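Putative phophotriesterase (Proteus mirabilis, PDB 3RHG) binds two zinc ions and is probably a metal-dependent hydrolase of the phosphotriesterase family that acts on ester bonds. Local coordinates at residues 23-28 against 93-98; 6-11 against 119-124. All coordinates share one frame; numbering follows the deposited sequence.

Interaction 1: residues 23-28 against 93-98. With ZN (zinc ion), chain B.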
loop_
_atom_site.group_PDB
_atom_site.type_symbol
_atom_site.label_atom_id
_atom_site.label_comp_id
_atom_site.label_asym_id
_atom_site.label_seq_id
_atom_site.Cartn_x
_atom_site.Cartn_y
_atom_site.Cartn_z
ATOM N N HIS A 23 -2.037 20.147 -5.845
ATOM C CA HIS A 23 -1.157 20.122 -4.661
ATOM C C HIS A 23 -0.066 19.064 -4.810
ATOM O O HIS A 23 -0.305 17.880 -4.537
ATOM C CB HIS A 23 -1.934 19.874 -3.353
ATOM C CG HIS A 23 -1.072 19.962 -2.114
ATOM N ND1 HIS A 23 -1.225 20.944 -1.154
ATOM C CD2 HIS A 23 -0.039 19.186 -1.694
ATOM C CE1 HIS A 23 -0.331 20.767 -0.192
ATOM N NE2 HIS A 23 0.407 19.707 -0.494
ATOM N N GLU A 24 1.118 19.500 -5.240
ATOM C CA GLU A 24 2.256 18.595 -5.450
ATOM C C GLU A 24 3.508 19.314 -4.982
ATOM O O GLU A 24 3.462 20.512 -4.716
ATOM C CB GLU A 24 2.386 18.248 -6.957
ATOM C CG GLU A 24 1.132 17.654 -7.556
ATOM C CD GLU A 24 0.792 16.305 -6.976
ATOM O OE1 GLU A 24 1.673 15.638 -6.354
ATOM O OE2 GLU A 24 -0.375 15.900 -7.133
ATOM N N HIS A 25 4.618 18.591 -4.883
ATOM C CA HIS A 25 5.912 19.240 -4.704
ATOM C C HIS A 25 6.857 18.768 -5.772
ATOM O O HIS A 25 7.178 17.594 -5.821
ATOM C CB HIS A 25 6.475 19.010 -3.293
ATOM C CG HIS A 25 5.516 19.449 -2.232
ATOM N ND1 HIS A 25 5.480 20.741 -1.758
ATOM C CD2 HIS A 25 4.486 18.798 -1.636
ATOM C CE1 HIS A 25 4.505 20.860 -0.875
ATOM N NE2 HIS A 25 3.889 19.693 -0.775
ATOM N N LEU A 26 7.243 19.676 -6.664
ATOM C CA LEU A 26 8.252 19.347 -7.674
ATOM C C LEU A 26 9.653 19.424 -7.085
ATOM O O LEU A 26 10.440 18.497 -7.261
ATOM C CB LEU A 26 8.151 20.259 -8.902
ATOM C CG LEU A 26 7.026 19.862 -9.873
ATOM C CD1 LEU A 26 5.666 19.930 -9.161
ATOM C CD2 LEU A 26 7.042 20.728 -11.146
ATOM N N PHE A 27 9.942 20.537 -6.408
ATOM C CA PHE A 27 11.240 20.776 -5.776
ATOM C C PHE A 27 11.023 21.167 -4.321
ATOM O O PHE A 27 10.373 22.179 -4.009
ATOM C CB PHE A 27 12.025 21.853 -6.533
ATOM C CG PHE A 27 12.249 21.507 -7.983
ATOM C CD1 PHE A 27 13.238 20.587 -8.341
ATOM C CD2 PHE A 27 11.466 22.071 -8.989
ATOM C CE1 PHE A 27 13.440 20.226 -9.657
ATOM C CE2 PHE A 27 11.663 21.715 -10.318
ATOM C CZ PHE A 27 12.648 20.790 -10.658
ATOM N N ASN A 28 11.526 20.317 -3.434
ATOM C CA ASN A 28 11.472 20.556 -2.014
ATOM C C ASN A 28 12.666 19.857 -1.391
ATOM O O ASN A 28 13.274 18.982 -2.008
ATOM C CB ASN A 28 10.132 20.088 -1.406
ATOM C CG ASN A 28 9.948 18.563 -1.450
ATOM O OD1 ASN A 28 10.288 17.902 -2.434
ATOM N ND2 ASN A 28 9.411 18.009 -0.374
ATOM N N VAL A 93 0.599 22.342 -9.712
ATOM C CA VAL A 93 0.913 23.349 -8.694
ATOM C C VAL A 93 1.948 22.801 -7.728
ATOM O O VAL A 93 1.740 21.753 -7.127
ATOM C CB VAL A 93 -0.343 23.746 -7.868
ATOM C CG1 VAL A 93 -0.005 24.797 -6.788
ATOM C CG2 VAL A 93 -1.444 24.273 -8.776
ATOM N N ASP A 94 3.062 23.514 -7.605
ATOM C CA ASP A 94 4.058 23.196 -6.592
ATOM C C ASP A 94 3.689 23.987 -5.337
ATOM O O ASP A 94 3.728 25.221 -5.360
ATOM C CB ASP A 94 5.448 23.607 -7.073
ATOM C CG ASP A 94 6.506 23.424 -6.006
ATOM O OD1 ASP A 94 7.050 22.322 -5.893
ATOM O OD2 ASP A 94 6.818 24.406 -5.300
ATOM N N ALA A 95 3.325 23.278 -4.269
ATOM C CA ALA A 95 2.834 23.885 -3.024
ATOM C C ALA A 95 3.967 24.137 -2.021
ATOM O O ALA A 95 3.713 24.351 -0.828
ATOM C CB ALA A 95 1.738 23.012 -2.399
ATOM N N THR A 96 5.208 24.156 -2.513
ATOM C CA THR A 96 6.362 24.427 -1.661
ATOM C C THR A 96 6.493 25.940 -1.521
ATOM O O THR A 96 7.158 26.591 -2.334
ATOM C CB THR A 96 7.652 23.834 -2.284
ATOM O OG1 THR A 96 7.389 22.498 -2.748
ATOM C CG2 THR A 96 8.793 23.795 -1.245
ATOM N N GLY A 97 5.837 26.507 -0.503
ATOM C CA GLY A 97 5.601 27.953 -0.479
ATOM C C GLY A 97 6.699 28.766 0.178
ATOM O O GLY A 97 6.618 30.000 0.223
ATOM N N SER A 98 7.717 28.084 0.712
ATOM C CA SER A 98 8.686 28.745 1.575
ATOM C C SER A 98 10.089 28.220 1.345
ATOM O O SER A 98 10.280 27.053 0.988
ATOM C CB SER A 98 8.322 28.481 3.042
ATOM O OG SER A 98 9.266 29.111 3.892
HETATM ZN ZN ZN B . 2.259 19.320 0.314
HETATM O O HOH W 1 9.761 24.393 -5.357
#
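The His-X-His metal motif of the amidohydrolase barrel, His23 and His25 at the C-terminal end of the first strand, meets Asp94, Ala95 and Thr96 at the end of the second. Parallel pairing joins the backbones: Glu24 N donates to Val93 O, and Ala95 N to Glu24 O at 2.8 Å. Both imidazoles bind the same zinc ion through NE2, and Glu166 and Asp294 complete its protein ligands. Ala95 CB lies over one face of the His23 ring in a CH-pi contact, 3.9 Å from the centroid, while His23 ND1 bonds Asn197. The His25 ring is fixed at its other nitrogen: ND1 donates to Thr96 OG1 at 2.8 Å, exactly in the ring plane and nearly straight (167°), so the hydroxyl acts as a second-shell anchor. The first torsion of Asp94 (chi1 174°) sets CG opposite N and brings the carboxylate to the 25-27 loop, where OD1 takes Leu26 N through its anti lone pair at 2.8 Å and Phe27 N more weakly. OD2 accepts from Thr96 N, an Asx turn, and a water links it to Phe27 O. Outside the barrel strands, Leu26 packs on helix 74-86 and Phe27 reaches both that helix and helix 105-115.

Interaction 2: residues 6-11 against 119-124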
loop_
_atom_site.group_PDB
_atom_site.type_symbol
_atom_site.label_atom_id
_atom_site.label_comp_id
_atom_site.label_asym_id
_atom_site.label_seq_id
_atom_site.Cartn_x
_atom_site.Cartn_y
_atom_site.Cartn_z
ATOM N N GLN A 6 -1.544 32.614 -12.394
ATOM C CA GLN A 6 -0.224 33.120 -12.698
ATOM C C GLN A 6 0.747 31.948 -12.562
ATOM O O GLN A 6 0.935 31.415 -11.460
ATOM C CB GLN A 6 0.158 34.236 -11.723
ATOM C CG GLN A 6 1.529 34.817 -12.009
ATOM C CD GLN A 6 1.592 35.572 -13.341
ATOM O OE1 GLN A 6 0.565 36.020 -13.854
ATOM N NE2 GLN A 6 2.806 35.743 -13.886
ATOM N N THR A 7 1.319 31.519 -13.679
ATOM C CA THR A 7 2.308 30.450 -13.680
ATOM C C THR A 7 3.703 31.062 -13.669
ATOM O O THR A 7 3.850 32.289 -13.805
ATOM C CB THR A 7 2.188 29.520 -14.927
ATOM O OG1 THR A 7 2.859 30.115 -16.044
ATOM C CG2 THR A 7 0.725 29.180 -15.248
ATOM N N VAL A 8 4.722 30.210 -13.553
ATOM C CA VAL A 8 6.106 30.680 -13.503
ATOM C C VAL A 8 6.588 31.245 -14.854
ATOM O O VAL A 8 7.686 31.824 -14.948
ATOM C CB VAL A 8 7.073 29.570 -13.006
ATOM C CG1 VAL A 8 6.751 29.168 -11.561
ATOM C CG2 VAL A 8 7.032 28.339 -13.931
ATOM N N THR A 9 5.762 31.102 -15.893
ATOM C CA THR A 9 6.076 31.716 -17.182
ATOM C C THR A 9 4.975 32.650 -17.684
ATOM O O THR A 9 4.974 33.041 -18.854
ATOM C CB THR A 9 6.361 30.660 -18.258
ATOM O OG1 THR A 9 5.194 29.854 -18.451
ATOM C CG2 THR A 9 7.551 29.778 -17.839
ATOM N N GLY A 10 4.033 33.011 -16.814
ATOM C CA GLY A 10 3.007 33.975 -17.201
ATOM C C GLY A 10 1.603 33.470 -16.935
ATOM O O GLY A 10 1.413 32.321 -16.490
ATOM N N PRO A 11 0.612 34.338 -17.169
ATOM C CA PRO A 11 -0.782 33.992 -16.903
ATOM C C PRO A 11 -1.362 32.998 -17.909
ATOM O O PRO A 11 -1.067 33.053 -19.120
ATOM C CB PRO A 11 -1.500 35.344 -16.989
ATOM C CG PRO A 11 -0.667 36.141 -17.977
ATOM C CD PRO A 11 0.767 35.746 -17.601
ATOM N N VAL A 119 3.260 25.466 -14.851
ATOM C CA VAL A 119 3.726 25.191 -13.496
ATOM C C VAL A 119 3.428 26.401 -12.629
ATOM O O VAL A 119 3.837 27.525 -12.955
ATOM C CB VAL A 119 5.237 24.900 -13.472
ATOM C CG1 VAL A 119 5.736 24.759 -12.027
ATOM C CG2 VAL A 119 5.549 23.645 -14.256
ATOM N N VAL A 120 2.700 26.176 -11.536
ATOM C CA VAL A 120 2.320 27.261 -10.653
ATOM C C VAL A 120 3.166 27.150 -9.373
ATOM O O VAL A 120 3.240 26.066 -8.748
ATOM C CB VAL A 120 0.812 27.195 -10.318
ATOM C CG1 VAL A 120 0.425 28.253 -9.295
ATOM C CG2 VAL A 120 -0.059 27.301 -11.621
ATOM N N ALA A 121 3.828 28.254 -9.012
ATOM C CA ALA A 121 4.580 28.321 -7.739
ATOM C C ALA A 121 3.685 28.873 -6.629
ATOM O O ALA A 121 2.625 29.483 -6.887
ATOM C CB ALA A 121 5.840 29.169 -7.886
ATOM N N SER A 122 4.114 28.653 -5.392
ATOM C CA SER A 122 3.344 29.066 -4.230
ATOM C C SER A 122 4.156 29.966 -3.329
ATOM O O SER A 122 5.407 29.939 -3.342
ATOM C CB SER A 122 2.860 27.851 -3.429
ATOM O OG SER A 122 1.997 27.050 -4.211
ATOM N N SER A 123 3.423 30.757 -2.543
ATOM C CA SER A 123 4.005 31.619 -1.517
ATOM C C SER A 123 3.227 31.413 -0.225
ATOM O O SER A 123 2.022 31.668 -0.171
ATOM C CB SER A 123 3.894 33.094 -1.947
ATOM O OG SER A 123 4.325 33.943 -0.899
ATOM N N GLY A 124 3.918 31.031 0.847
ATOM C CA GLY A 124 3.223 30.864 2.121
ATOM C C GLY A 124 4.133 30.209 3.129
ATOM O O GLY A 124 4.899 29.316 2.775
HETATM O O HOH W 2 3.405 30.648 -10.454
HETATM O O HOH W 3 4.179 27.582 -16.702
#
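Gln6 and Thr7 end the first arm of the N-terminal beta hairpin, whose type I turn from Thr7 to Gly10 sits against the start of the third barrel strand, 118-123. Gln6 meets that strand through its backbone: a water donates to Gln6 O and accepts from Ala121 N, bridging the two segments, and Val120 CG1 lies 3.9 Å from the same carbonyl oxygen. At Thr7 the side chain splits its tasks. The Thr7 and Val120 side chains cross at about a right angle, a loose contact with Thr7 CG2 4.2 Å from Val120 CG2, whereas OG1, set between the backbone N and the carbonyl carbon (chi1 82°), turns back into the hairpin. There it accepts from Thr9 N, an ST turn, and donates to Gly10 O at 2.7 Å, in the carbonyl plane; Thr7 N shares that acceptor. Val8 makes the direct link between the segments, its N donating to Val119 O at 2.9 Å with a nearly straight N-H (162°). Its two methyl groups lie beside this bond: CG2 comes within 3.9 Å of Val119 CB and CG1 within 3.8 Å of Ala121 CB, and helix 105-115 adds Ile105 and Ala112 to the apolar cluster. Thr9 is linked to the strand by a single water, which contacts Thr9 OG1, donates to Thr7 OG1 and accepts from Val119 N at 3.0 Å.

Overall arrangement
Strands 89-94 and 118-123 are neighbours in the parallel barrel, so the two contacts share a wall: Asp94 N bonds Val120 O, and Ser122 OG probably bonds Asp94 O. Their centres lie 11 Å apart. Interaction 1 is wholly buried, about 7 Å from the chain centre, and joins adjacent barrel strands at the metal end with imidazole, carboxylate and hydroxyl groups. Interaction 2 is also largely buried but lies farther out, about 13 Å from that centre, where the N-terminal hairpin adds to the barrel through one direct backbone bond, bridging waters and valine and alanine methyls. Along the chain, interaction 1 is nested within the loop that interaction 2 closes.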